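Local structure of citryl-spermidine/3,4-dihydroxybenzoyl-citryl-spermidine:spermidine ligase (Bacillus anthracis, 3TO3) at residues B[313-318]-B[354-359]; B[329-334]-B[430-435]; B[484-489]-B[493-498]; B[490-493]-B[498-501]. The protein catalyses the ATP-dependent condensation of spermidine with citryl-spermidine intermediates in the biosynthesis of petrobactin, a catecholate siderophore for iron acquisition and virulence. One frame throughout, in Å; residues are numbered along the deposited sequence.

Interaction 1 of 4, residues B[313-318]-B[354-359]; sequences LKPYSV and MYDTNK
P315 and V318, in the first turn of helix 315-333, pack against M354 and D356 where strand 345-355 runs out, a helix-on-sheet contact on the end of a strand of the large mixed sheet in the IucA/IucC family region. Apolar packing dominates. M354, a selenomethionine, reaches across with its terminal atoms. SE sits 3.9 Å from P315 CB, and the methyl CE turns to V318, 3.8 Å from CG1. V318 and M354 run antiparallel alongside one another, and the bend of M354 at chi3 (110°) brings CE round to the valine. With chi1 at 165°, V318 places CG1 anti to its backbone N, and this branch does the touching.

The one charged group in the contact, the D356 carboxylate, meets the proline at its carbon atoms. The D356 side chain crosses that of P315 at about a right angle, OD1 standing 3.7 Å from P315 CB and CG lying 3.9 Å from P315 CG.

The hydrogen bonding that shapes the contact stays within the helix start. K314 is the N-cap residue, and its carbonyl O takes both V318 N at 2.9 Å and S317 OG at 3.0 Å, which ties the first turn together. Outside the pair, V318 O accepts a hydrogen bond from S352 OG, a second link from helix to strand, and M354 also touches T202 of strand 201-203. The side chain of V318 is about 11 Å from the bound ATP. The methyl CE of M354 makes its closest approach to the helix backbone, 3.5 Å from P315 O.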
loop_
_atom_site.group_PDB
_atom_site.type_symbol
_atom_site.label_atom_id
_atom_site.label_comp_id
_atom_site.label_asym_id
_atom_site.label_seq_id
_atom_site.Cartn_x
_atom_site.Cartn_y
_atom_site.Cartn_z
ATOM N N LEU B 313 -1.130 -0.112 -17.719
ATOM C CA LEU B 313 -1.505 -0.492 -19.068
ATOM C C LEU B 313 -1.173 -1.959 -19.311
ATOM O O LEU B 313 0.002 -2.332 -19.303
ATOM C CB LEU B 313 -0.726 0.353 -20.065
ATOM C CG LEU B 313 -1.142 1.803 -20.003
ATOM C CD1 LEU B 313 -0.188 2.699 -20.784
ATOM C CD2 LEU B 313 -2.589 1.895 -20.491
ATOM N N LYS B 314 -2.192 -2.781 -19.554
ATOM C CA LYS B 314 -1.961 -4.162 -19.980
ATOM C C LYS B 314 -1.034 -4.166 -21.221
ATOM O O LYS B 314 -1.330 -3.510 -22.241
ATOM C CB LYS B 314 -3.282 -4.903 -20.278
ATOM C CG LYS B 314 -4.302 -4.966 -19.141
ATOM C CD LYS B 314 -3.811 -5.870 -18.018
ATOM C CE LYS B 314 -4.961 -6.506 -17.221
ATOM N NZ LYS B 314 -4.480 -7.481 -16.174
ATOM N N PRO B 315 0.097 -4.896 -21.127
ATOM C CA PRO B 315 1.055 -5.033 -22.229
ATOM C C PRO B 315 0.398 -5.472 -23.548
ATOM O O PRO B 315 0.715 -4.918 -24.612
ATOM C CB PRO B 315 2.003 -6.121 -21.724
ATOM C CG PRO B 315 1.973 -5.931 -20.217
ATOM C CD PRO B 315 0.543 -5.593 -19.908
ATOM N N TYR B 316 -0.512 -6.446 -23.498
ATOM C CA TYR B 316 -1.125 -6.872 -24.733
ATOM C C TYR B 316 -1.931 -5.716 -25.360
ATOM O O TYR B 316 -1.944 -5.570 -26.576
ATOM C CB TYR B 316 -1.943 -8.160 -24.574
ATOM C CG TYR B 316 -2.955 -8.109 -23.480
ATOM C CD1 TYR B 316 -4.227 -7.597 -23.719
ATOM C CD2 TYR B 316 -2.651 -8.579 -22.193
ATOM C CE1 TYR B 316 -5.177 -7.540 -22.709
ATOM C CE2 TYR B 316 -3.603 -8.535 -21.176
ATOM C CZ TYR B 316 -4.864 -8.010 -21.449
ATOM O OH TYR B 316 -5.822 -7.943 -20.468
ATOM N N SER B 317 -2.560 -4.877 -24.529
ATOM C CA SER B 317 -3.398 -3.811 -25.065
ATOM C C SER B 317 -2.577 -2.614 -25.566
ATOM O O SER B 317 -2.956 -1.967 -26.516
ATOM C CB SER B 317 -4.486 -3.393 -24.071
ATOM O OG SER B 317 -3.972 -2.480 -23.151
ATOM N N VAL B 318 -1.439 -2.347 -24.940
ATOM C CA VAL B 318 -0.482 -1.396 -25.463
ATOM C C VAL B 318 0.002 -1.855 -26.856
ATOM O O VAL B 318 0.117 -1.053 -27.793
ATOM C CB VAL B 318 0.715 -1.247 -24.503
ATOM C CG1 VAL B 318 1.892 -0.550 -25.202
ATOM C CG2 VAL B 318 0.282 -0.489 -23.235
HETATM N N MSE B 354 6.468 0.023 -24.806
HETATM C CA MSE B 354 6.479 -0.493 -23.444
HETATM C C MSE B 354 7.739 -1.305 -23.086
HETATM O O MSE B 354 8.480 -1.795 -23.945
HETATM C CB MSE B 354 5.299 -1.402 -23.268
HETATM C CG MSE B 354 5.609 -2.717 -23.931
HETATM SE SE MSE B 354 4.070 -3.829 -24.028
HETATM C CE MSE B 354 3.765 -3.749 -25.963
ATOM N N TYR B 355 7.955 -1.456 -21.793
ATOM C CA TYR B 355 9.032 -2.272 -21.272
ATOM C C TYR B 355 8.353 -3.285 -20.367
ATOM O O TYR B 355 7.735 -2.908 -19.380
ATOM C CB TYR B 355 9.980 -1.396 -20.472
ATOM C CG TYR B 355 11.159 -2.122 -19.867
ATOM C CD1 TYR B 355 12.350 -2.253 -20.573
ATOM C CD2 TYR B 355 11.096 -2.647 -18.582
ATOM C CE1 TYR B 355 13.453 -2.896 -20.021
ATOM C CE2 TYR B 355 12.197 -3.269 -18.006
ATOM C CZ TYR B 355 13.369 -3.400 -18.730
ATOM O OH TYR B 355 14.461 -4.014 -18.163
ATOM N N ASP B 356 8.423 -4.554 -20.739
ATOM C CA ASP B 356 7.607 -5.592 -20.118
ATOM C C ASP B 356 8.473 -6.798 -19.867
ATOM O O ASP B 356 9.033 -7.351 -20.790
ATOM C CB ASP B 356 6.445 -6.003 -21.042
ATOM C CG ASP B 356 5.657 -7.217 -20.512
ATOM O OD1 ASP B 356 5.140 -8.028 -21.336
ATOM O OD2 ASP B 356 5.543 -7.353 -19.269
ATOM N N THR B 357 8.544 -7.220 -18.615
ATOM C CA THR B 357 9.295 -8.402 -18.239
ATOM C C THR B 357 8.373 -9.476 -17.680
ATOM O O THR B 357 7.147 -9.335 -17.665
ATOM C CB THR B 357 10.354 -8.057 -17.186
ATOM O OG1 THR B 357 9.718 -7.560 -15.996
ATOM C CG2 THR B 357 11.294 -6.992 -17.736
ATOM N N ASN B 358 8.983 -10.566 -17.246
ATOM C CA ASN B 358 8.278 -11.612 -16.522
ATOM C C ASN B 358 7.454 -11.063 -15.357
ATOM O O ASN B 358 6.245 -11.310 -15.280
ATOM C CB ASN B 358 9.281 -12.642 -15.968
ATOM C CG ASN B 358 9.602 -13.754 -16.958
ATOM O OD1 ASN B 358 8.772 -14.115 -17.799
ATOM N ND2 ASN B 358 10.809 -14.311 -16.850
ATOM N N LYS B 359 8.096 -10.263 -14.500
ATOM C CA LYS B 359 7.631 -10.087 -13.124
ATOM C C LYS B 359 6.137 -9.762 -13.061
ATOM O O LYS B 359 5.637 -8.891 -13.784
ATOM C CB LYS B 359 8.433 -8.993 -12.399
ATOM C CG LYS B 359 9.956 -9.108 -12.462
ATOM C CD LYS B 359 10.579 -9.316 -11.077
ATOM C CE LYS B 359 10.218 -8.208 -10.094
ATOM N NZ LYS B 359 9.741 -8.747 -8.778
#

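Interaction 2 of 4, residues B[329-334]-B[430-435]; sequences SNVVSQ and VEHGIA
V331 on helix 315-333 meets H432 and I434, which flank the turn between helix 410-432 and strand 434-435. At the start of the second segment, V430 faces helix 554-560, where it packs on F557 and I560. E431 follows and contributes from within its own segment: its CG lies 3.5 Å above one face of the neighbouring H432 ring, offset toward the rim.

H432 carries most of the contact. Its other face receives V331 CG1 in a CH-pi interaction, the methyl carbon 3.7 Å from the ring centroid and 14° off the normal, so that it stands almost over the centre. Of the ring atoms, ND1 lies nearest, 3.6 Å from V331 CG1. The imidazole is thus sandwiched between two aliphatic carbons, while NE2 is hydrogen-bonded to D335 OD2, just beyond the end of the valine's segment. This bond fixes the ring's rotation and could favour a protonated imidazole.

G433 leaves the helical conformation with a positive phi of 55°, turning the chain from helix into strand. I434 then comes back to the same valine from another side, its CD1 4.3 Å from V331 CG2, a looser touch. The two methyls of V331 are therefore divided: CG1 serves the imidazole and CG2 the isoleucine.

A435 continues the strand and pairs through its backbone with E465. I434 also rests on W327 and L328 of helix 315-333, which itself packs through V332 on L346 of strand 345-355, so the contact lies between that helix and the small sheet led by strand 434-435.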
loop_
_atom_site.group_PDB
_atom_site.type_symbol
_atom_site.label_atom_id
_atom_site.label_comp_id
_atom_site.label_asym_id
_atom_site.label_seq_id
_atom_site.Cartn_x
_atom_site.Cartn_y
_atom_site.Cartn_z
ATOM N N SER B 329 -10.071 3.501 -38.024
ATOM C CA SER B 329 -9.983 4.613 -38.959
ATOM C C SER B 329 -10.463 4.211 -40.365
ATOM O O SER B 329 -11.143 5.001 -41.049
ATOM C CB SER B 329 -8.558 5.153 -39.019
ATOM O OG SER B 329 -8.451 6.193 -39.981
ATOM N N ASN B 330 -10.109 2.995 -40.791
ATOM C CA ASN B 330 -10.465 2.542 -42.129
ATOM C C ASN B 330 -11.941 2.260 -42.239
ATOM O O ASN B 330 -12.552 2.494 -43.291
ATOM C CB ASN B 330 -9.659 1.310 -42.560
ATOM C CG ASN B 330 -8.210 1.651 -42.888
ATOM O OD1 ASN B 330 -7.894 2.783 -43.279
ATOM N ND2 ASN B 330 -7.320 0.675 -42.719
ATOM N N VAL B 331 -12.510 1.753 -41.150
ATOM C CA VAL B 331 -13.928 1.450 -41.127
ATOM C C VAL B 331 -14.702 2.745 -41.314
ATOM O O VAL B 331 -15.624 2.812 -42.099
ATOM C CB VAL B 331 -14.322 0.752 -39.808
ATOM C CG1 VAL B 331 -15.810 0.716 -39.639
ATOM C CG2 VAL B 331 -13.757 -0.655 -39.786
ATOM N N VAL B 332 -14.298 3.789 -40.610
ATOM C CA VAL B 332 -14.986 5.071 -40.703
ATOM C C VAL B 332 -14.824 5.718 -42.095
ATOM O O VAL B 332 -15.803 6.195 -42.687
ATOM C CB VAL B 332 -14.516 6.041 -39.570
ATOM C CG1 VAL B 332 -15.037 7.456 -39.789
ATOM C CG2 VAL B 332 -14.955 5.516 -38.225
ATOM N N SER B 333 -13.599 5.717 -42.619
ATOM C CA SER B 333 -13.315 6.411 -43.874
ATOM C C SER B 333 -13.989 5.762 -45.101
ATOM O O SER B 333 -14.121 6.392 -46.148
ATOM C CB SER B 333 -11.811 6.559 -44.092
ATOM O OG SER B 333 -11.281 5.329 -44.526
ATOM N N GLN B 334 -14.407 4.509 -44.977
ATOM C CA GLN B 334 -15.160 3.870 -46.057
ATOM C C GLN B 334 -16.689 3.901 -45.873
ATOM O O GLN B 334 -17.405 3.258 -46.631
ATOM C CB GLN B 334 -14.667 2.437 -46.305
ATOM C CG GLN B 334 -13.151 2.316 -46.454
ATOM C CD GLN B 334 -12.629 2.874 -47.771
ATOM O OE1 GLN B 334 -13.159 2.567 -48.843
ATOM N NE2 GLN B 334 -11.577 3.696 -47.695
ATOM N N VAL B 430 -24.558 -1.535 -35.419
ATOM C CA VAL B 430 -25.479 -2.261 -36.317
ATOM C C VAL B 430 -24.938 -2.480 -37.732
ATOM O O VAL B 430 -25.093 -3.554 -38.346
ATOM C CB VAL B 430 -26.830 -1.543 -36.381
ATOM C CG1 VAL B 430 -27.802 -2.299 -37.273
ATOM C CG2 VAL B 430 -27.404 -1.303 -34.944
ATOM N N GLU B 431 -24.314 -1.453 -38.281
ATOM C CA GLU B 431 -23.802 -1.581 -39.639
ATOM C C GLU B 431 -22.486 -2.327 -39.608
ATOM O O GLU B 431 -22.196 -3.074 -40.516
ATOM C CB GLU B 431 -23.625 -0.209 -40.306
ATOM C CG GLU B 431 -22.793 -0.236 -41.589
ATOM C CD GLU B 431 -23.636 -0.083 -42.858
ATOM O OE1 GLU B 431 -23.941 1.079 -43.241
ATOM O OE2 GLU B 431 -23.988 -1.117 -43.468
ATOM N N HIS B 432 -21.643 -2.021 -38.622
ATOM C CA HIS B 432 -20.324 -2.638 -38.553
ATOM C C HIS B 432 -20.047 -3.786 -37.575
ATOM O O HIS B 432 -18.974 -4.385 -37.638
ATOM C CB HIS B 432 -19.283 -1.530 -38.406
ATOM C CG HIS B 432 -19.338 -0.545 -39.525
ATOM N ND1 HIS B 432 -18.867 -0.840 -40.784
ATOM C CD2 HIS B 432 -19.865 0.698 -39.598
ATOM C CE1 HIS B 432 -19.084 0.187 -41.584
ATOM N NE2 HIS B 432 -19.686 1.134 -40.890
ATOM N N GLY B 433 -21.010 -4.116 -36.714
ATOM C CA GLY B 433 -20.761 -5.018 -35.592
ATOM C C GLY B 433 -19.627 -4.644 -34.632
ATOM O O GLY B 433 -18.966 -5.504 -34.062
ATOM N N ILE B 434 -19.413 -3.358 -34.415
ATOM C CA ILE B 434 -18.324 -2.926 -33.568
ATOM C C ILE B 434 -18.875 -2.106 -32.398
ATOM O O ILE B 434 -19.495 -1.071 -32.607
ATOM C CB ILE B 434 -17.374 -2.040 -34.359
ATOM C CG1 ILE B 434 -16.683 -2.849 -35.451
ATOM C CG2 ILE B 434 -16.342 -1.415 -33.458
ATOM C CD1 ILE B 434 -15.712 -2.033 -36.248
ATOM N N ALA B 435 -18.659 -2.550 -31.163
ATOM C CA ALA B 435 -19.133 -1.751 -30.041
ATOM C C ALA B 435 -17.953 -1.120 -29.317
ATOM O O ALA B 435 -17.155 -1.800 -28.680
ATOM C CB ALA B 435 -19.951 -2.576 -29.117
#

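Interaction 3 of 4, residues B[484-489]-B[493-498]; sequences HKTYAN and NDFFEM
Y487 OH is hydrogen-bonded to S320 OG and probably also to Y316 O, both on helix 315-333, while across the contact F496 CE2 lies against it at 3.3 Å. These polar partners satisfy the buried phenol and fix where the ring ends.

Aromatic packing makes up most of the remainder. Y487 turns an edge to one face of F495 in a T-shaped pair, with centroids 5.0 Å apart and planes at 88°. Its CD1 comes closest, 3.5 Å from F495 CD1, and CE1 reaches F495 CB. The opposite face of F495 is occupied by D494 CB, 3.5 Å above its centre, so the phenyl ring is held between its sequence neighbour and the tyrosine. A chi1 of -13° leaves F495 CG nearly eclipsed with its backbone N. At the far end of that ring, CZ meets T486 twice: it lies 3.4 Å from the backbone O and 3.8 Å from the methyl CG2.

H484 N-caps the short helix, ND1 accepting from T486 N at 3.1 Å, at the start of the turn that carries T486 and Y487. F496 continues toward F480 and F466, and its side chain is about 6 Å from that of the ATP-binding E462. Helix 485-488 and the short, weakly bonded strand 497-498 meet here as the last two elements of a beta-alpha-beta unit begun by strand 465-467, to which strand 497-498 runs parallel.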
loop_
_atom_site.group_PDB
_atom_site.type_symbol
_atom_site.label_atom_id
_atom_site.label_comp_id
_atom_site.label_asym_id
_atom_site.label_seq_id
_atom_site.Cartn_x
_atom_site.Cartn_y
_atom_site.Cartn_z
ATOM N N HIS B 484 0.718 -10.210 -29.652
ATOM C CA HIS B 484 1.272 -10.459 -28.333
ATOM C C HIS B 484 1.033 -11.911 -27.920
ATOM O O HIS B 484 -0.041 -12.480 -28.174
ATOM C CB HIS B 484 0.686 -9.474 -27.289
ATOM C CG HIS B 484 1.479 -9.410 -26.020
ATOM N ND1 HIS B 484 1.185 -10.182 -24.916
ATOM C CD2 HIS B 484 2.587 -8.702 -25.697
ATOM C CE1 HIS B 484 2.068 -9.942 -23.965
ATOM N NE2 HIS B 484 2.928 -9.045 -24.410
ATOM N N LYS B 485 2.009 -12.484 -27.231
ATOM C CA LYS B 485 1.902 -13.849 -26.736
ATOM C C LYS B 485 0.672 -14.104 -25.832
ATOM O O LYS B 485 0.214 -15.241 -25.715
ATOM C CB LYS B 485 3.223 -14.254 -26.062
ATOM C CG LYS B 485 3.121 -15.310 -24.987
ATOM C CD LYS B 485 4.496 -15.930 -24.715
ATOM C CE LYS B 485 4.996 -16.721 -25.925
ATOM N NZ LYS B 485 6.420 -17.163 -25.794
ATOM N N THR B 486 0.120 -13.064 -25.214
ATOM C CA THR B 486 -1.081 -13.249 -24.383
ATOM C C THR B 486 -2.356 -13.507 -25.208
ATOM O O THR B 486 -3.228 -14.257 -24.768
ATOM C CB THR B 486 -1.318 -12.073 -23.373
ATOM O OG1 THR B 486 -0.284 -12.051 -22.382
ATOM C CG2 THR B 486 -2.659 -12.229 -22.662
ATOM N N TYR B 487 -2.460 -12.884 -26.387
ATOM C CA TYR B 487 -3.586 -13.089 -27.325
ATOM C C TYR B 487 -3.554 -14.493 -27.936
ATOM O O TYR B 487 -4.593 -15.136 -28.126
ATOM C CB TYR B 487 -3.513 -12.084 -28.488
ATOM C CG TYR B 487 -3.862 -10.679 -28.109
ATOM C CD1 TYR B 487 -4.999 -10.407 -27.343
ATOM C CD2 TYR B 487 -3.060 -9.617 -28.486
ATOM C CE1 TYR B 487 -5.329 -9.113 -26.966
ATOM C CE2 TYR B 487 -3.395 -8.290 -28.118
ATOM C CZ TYR B 487 -4.525 -8.056 -27.356
ATOM O OH TYR B 487 -4.868 -6.776 -26.985
ATOM N N ALA B 488 -2.346 -14.947 -28.256
ATOM C CA ALA B 488 -2.151 -16.223 -28.909
ATOM C C ALA B 488 -2.474 -17.407 -27.986
ATOM O O ALA B 488 -2.834 -18.483 -28.461
ATOM C CB ALA B 488 -0.716 -16.324 -29.437
ATOM N N ASN B 489 -2.309 -17.219 -26.675
ATOM C CA ASN B 489 -2.625 -18.262 -25.698
ATOM C C ASN B 489 -4.023 -18.075 -25.111
ATOM O O ASN B 489 -4.490 -18.890 -24.305
ATOM C CB ASN B 489 -1.586 -18.300 -24.571
ATOM C CG ASN B 489 -0.167 -18.540 -25.078
ATOM O OD1 ASN B 489 0.043 -19.187 -26.102
ATOM N ND2 ASN B 489 0.815 -18.022 -24.349
ATOM N N ASN B 493 -13.773 -14.671 -26.118
ATOM C CA ASN B 493 -14.387 -13.758 -25.154
ATOM C C ASN B 493 -13.369 -13.108 -24.227
ATOM O O ASN B 493 -13.705 -12.203 -23.456
ATOM C CB ASN B 493 -15.491 -14.439 -24.338
ATOM C CG ASN B 493 -16.739 -14.702 -25.153
ATOM O OD1 ASN B 493 -17.004 -14.014 -26.143
ATOM N ND2 ASN B 493 -17.515 -15.703 -24.743
ATOM N N ASP B 494 -12.125 -13.563 -24.312
ATOM C CA ASP B 494 -11.064 -13.025 -23.466
ATOM C C ASP B 494 -10.708 -11.571 -23.800
ATOM O O ASP B 494 -10.593 -10.725 -22.911
ATOM C CB ASP B 494 -9.816 -13.910 -23.559
ATOM C CG ASP B 494 -9.803 -15.020 -22.512
ATOM O OD1 ASP B 494 -10.853 -15.235 -21.844
ATOM O OD2 ASP B 494 -8.734 -15.677 -22.370
ATOM N N PHE B 495 -10.463 -11.307 -25.079
ATOM C CA PHE B 495 -10.142 -9.960 -25.518
ATOM C C PHE B 495 -10.835 -9.564 -26.829
ATOM O O PHE B 495 -10.657 -10.213 -27.868
ATOM C CB PHE B 495 -8.632 -9.780 -25.663
ATOM C CG PHE B 495 -7.809 -10.878 -25.047
ATOM C CD1 PHE B 495 -7.586 -12.070 -25.730
ATOM C CD2 PHE B 495 -7.213 -10.701 -23.808
ATOM C CE1 PHE B 495 -6.797 -13.085 -25.174
ATOM C CE2 PHE B 495 -6.421 -11.711 -23.243
ATOM C CZ PHE B 495 -6.214 -12.903 -23.931
ATOM N N PHE B 496 -11.657 -8.528 -26.755
ATOM C CA PHE B 496 -12.188 -7.797 -27.915
ATOM C C PHE B 496 -13.244 -8.529 -28.717
ATOM O O PHE B 496 -14.131 -7.901 -29.275
ATOM C CB PHE B 496 -11.098 -7.534 -28.975
ATOM C CG PHE B 496 -10.022 -6.598 -28.555
ATOM C CD1 PHE B 496 -10.311 -5.434 -27.885
ATOM C CD2 PHE B 496 -8.703 -6.890 -28.854
ATOM C CE1 PHE B 496 -9.294 -4.581 -27.489
ATOM C CE2 PHE B 496 -7.690 -6.046 -28.474
ATOM C CZ PHE B 496 -7.986 -4.890 -27.779
ATOM N N GLU B 497 -13.278 -9.842 -28.670
ATOM C CA GLU B 497 -14.100 -10.493 -29.665
ATOM C C GLU B 497 -15.083 -11.339 -28.946
ATOM O O GLU B 497 -14.699 -12.183 -28.150
ATOM C CB GLU B 497 -13.286 -11.332 -30.662
ATOM C CG GLU B 497 -14.194 -12.231 -31.514
ATOM C CD GLU B 497 -13.488 -12.899 -32.694
ATOM O OE1 GLU B 497 -12.259 -12.724 -32.865
ATOM O OE2 GLU B 497 -14.179 -13.608 -33.458
HETATM N N MSE B 498 -16.357 -11.105 -29.205
HETATM C CA MSE B 498 -17.373 -11.853 -28.487
HETATM C C MSE B 498 -18.045 -12.841 -29.410
HETATM O O MSE B 498 -18.249 -12.563 -30.588
HETATM C CB MSE B 498 -18.372 -10.910 -27.816
HETATM C CG MSE B 498 -17.716 -9.977 -26.769
HETATM SE SE MSE B 498 -16.849 -10.855 -25.216
HETATM C CE MSE B 498 -15.209 -9.788 -25.192
#

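Interaction 4 of 4, residues B[490-493]-B[498-501]; sequences GKMN and MDRI
N493 and M498 bring their CA atoms to 4.9 Å, N493 adopting a positive phi where the loop turns back. The N493 side chain bridges the gap: OD1 accepts from D499 N at 3.0 Å, with an N-H...O angle of 155° and the donor tilted 17° from the carbonyl plane. With CG anti to the carbonyl carbon (chi1 -72°), the amide is carried across to the returning chain. Its ND2 lies 3.5 Å from D499 OD1, but amide and carboxylate are turned nearly perpendicular and no hydrogen bond forms between them.

This Asn-to-backbone bond closes the turn of residues 494-498, which ends in strand 497-498, joining the approach from helix 485-488 to the linker that enters helix 502-528. M498, a selenomethionine, bends back across N493 at a slant, so that SE lies 3.3 Å from OD1 and CE 3.3 Å from N493 O. On the exposed side another selenomethionine, M492, touches D499, with CG 3.7 Å from CB. Beyond the pair, D494 OD2 takes a hydrogen bond from K491 N, R500 forms a salt bridge with E506, and M498 is bonded through its backbone to F466 of strand 465-467.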
loop_
_atom_site.group_PDB
_atom_site.type_symbol
_atom_site.label_atom_id
_atom_site.label_comp_id
_atom_site.label_asym_id
_atom_site.label_seq_id
_atom_site.Cartn_x
_atom_site.Cartn_y
_atom_site.Cartn_z
ATOM N N GLY B 490 -4.685 -16.999 -25.529
ATOM C CA GLY B 490 -5.989 -16.641 -25.002
ATOM C C GLY B 490 -7.158 -17.390 -25.612
ATOM O O GLY B 490 -7.012 -18.071 -26.634
ATOM N N LYS B 491 -8.327 -17.236 -24.995
ATOM C CA LYS B 491 -9.528 -17.961 -25.398
ATOM C C LYS B 491 -10.643 -16.989 -25.816
ATOM O O LYS B 491 -10.591 -15.794 -25.520
ATOM C CB LYS B 491 -10.001 -18.907 -24.272
ATOM C CG LYS B 491 -10.709 -18.222 -23.084
ATOM C CD LYS B 491 -10.441 -18.955 -21.755
ATOM C CE LYS B 491 -11.634 -18.884 -20.785
ATOM N NZ LYS B 491 -11.560 -17.797 -19.748
HETATM N N MSE B 492 -11.629 -17.499 -26.544
HETATM C CA MSE B 492 -12.748 -16.682 -26.994
HETATM C C MSE B 492 -13.463 -15.943 -25.857
HETATM O O MSE B 492 -13.732 -16.521 -24.790
HETATM C CB MSE B 492 -13.753 -17.525 -27.780
HETATM C CG MSE B 492 -14.986 -16.741 -28.231
HETATM SE SE MSE B 492 -14.699 -15.562 -29.763
HETATM C CE MSE B 492 -12.766 -15.742 -30.032
ATOM N N ASN B 493 -13.773 -14.671 -26.118
ATOM C CA ASN B 493 -14.387 -13.758 -25.154
ATOM C C ASN B 493 -13.369 -13.108 -24.227
ATOM O O ASN B 493 -13.705 -12.203 -23.456
ATOM C CB ASN B 493 -15.491 -14.439 -24.338
ATOM C CG ASN B 493 -16.739 -14.702 -25.153
ATOM O OD1 ASN B 493 -17.004 -14.014 -26.143
ATOM N ND2 ASN B 493 -17.515 -15.703 -24.743
HETATM N N MSE B 498 -16.357 -11.105 -29.205
HETATM C CA MSE B 498 -17.373 -11.853 -28.487
HETATM C C MSE B 498 -18.045 -12.841 -29.410
HETATM O O MSE B 498 -18.249 -12.563 -30.588
HETATM C CB MSE B 498 -18.372 -10.910 -27.816
HETATM C CG MSE B 498 -17.716 -9.977 -26.769
HETATM SE SE MSE B 498 -16.849 -10.855 -25.216
HETATM C CE MSE B 498 -15.209 -9.788 -25.192
ATOM N N ASP B 499 -18.352 -14.011 -28.872
ATOM C CA ASP B 499 -18.984 -15.064 -29.654
ATOM C C ASP B 499 -20.493 -14.914 -29.640
ATOM O O ASP B 499 -21.187 -15.587 -30.400
ATOM C CB ASP B 499 -18.597 -16.445 -29.117
ATOM C CG ASP B 499 -19.324 -16.794 -27.829
ATOM O OD1 ASP B 499 -19.967 -15.895 -27.244
ATOM O OD2 ASP B 499 -19.244 -17.969 -27.402
ATOM N N ARG B 500 -20.990 -14.043 -28.762
ATOM C CA ARG B 500 -22.430 -13.843 -28.621
ATOM C C ARG B 500 -22.862 -12.457 -29.080
ATOM O O ARG B 500 -22.239 -11.436 -28.757
ATOM C CB ARG B 500 -22.915 -14.163 -27.192
ATOM C CG ARG B 500 -22.078 -13.542 -26.080
ATOM C CD ARG B 500 -22.347 -14.160 -24.697
ATOM N NE ARG B 500 -23.617 -13.749 -24.087
ATOM C CZ ARG B 500 -23.854 -12.551 -23.539
ATOM N NH1 ARG B 500 -22.919 -11.598 -23.530
ATOM N NH2 ARG B 500 -25.042 -12.295 -23.002
ATOM N N ILE B 501 -23.934 -12.439 -29.855
ATOM C CA ILE B 501 -24.466 -11.203 -30.400
ATOM C C ILE B 501 -25.024 -10.278 -29.305
ATOM O O ILE B 501 -25.132 -9.050 -29.500
ATOM C CB ILE B 501 -25.527 -11.533 -31.451
ATOM C CG1 ILE B 501 -26.006 -10.278 -32.174
ATOM C CG2 ILE B 501 -26.696 -12.295 -30.823
ATOM C CD1 ILE B 501 -26.755 -10.638 -33.437
#

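Overall arrangement
Following the chain, interaction 1 opens at the start of helix 315-333 and interaction 2 near its end. Interaction 1 closes first, when strand 345-355 finishes, and interaction 2 closes only at residues 430-435, so the two cross. Together they tie the two ends of one helix to the large mixed sheet and to the helix 410-432 turn, with centres about 28 Å apart. Interactions 3 and 4 come later, closing short staggered loops that cross; they share N493 and M498 and have centres about 9 Å apart. Interaction 3 also touches interaction 1, where residues 484-489 pack on Y316, joining the IucA/IucC and FhuF-like family regions.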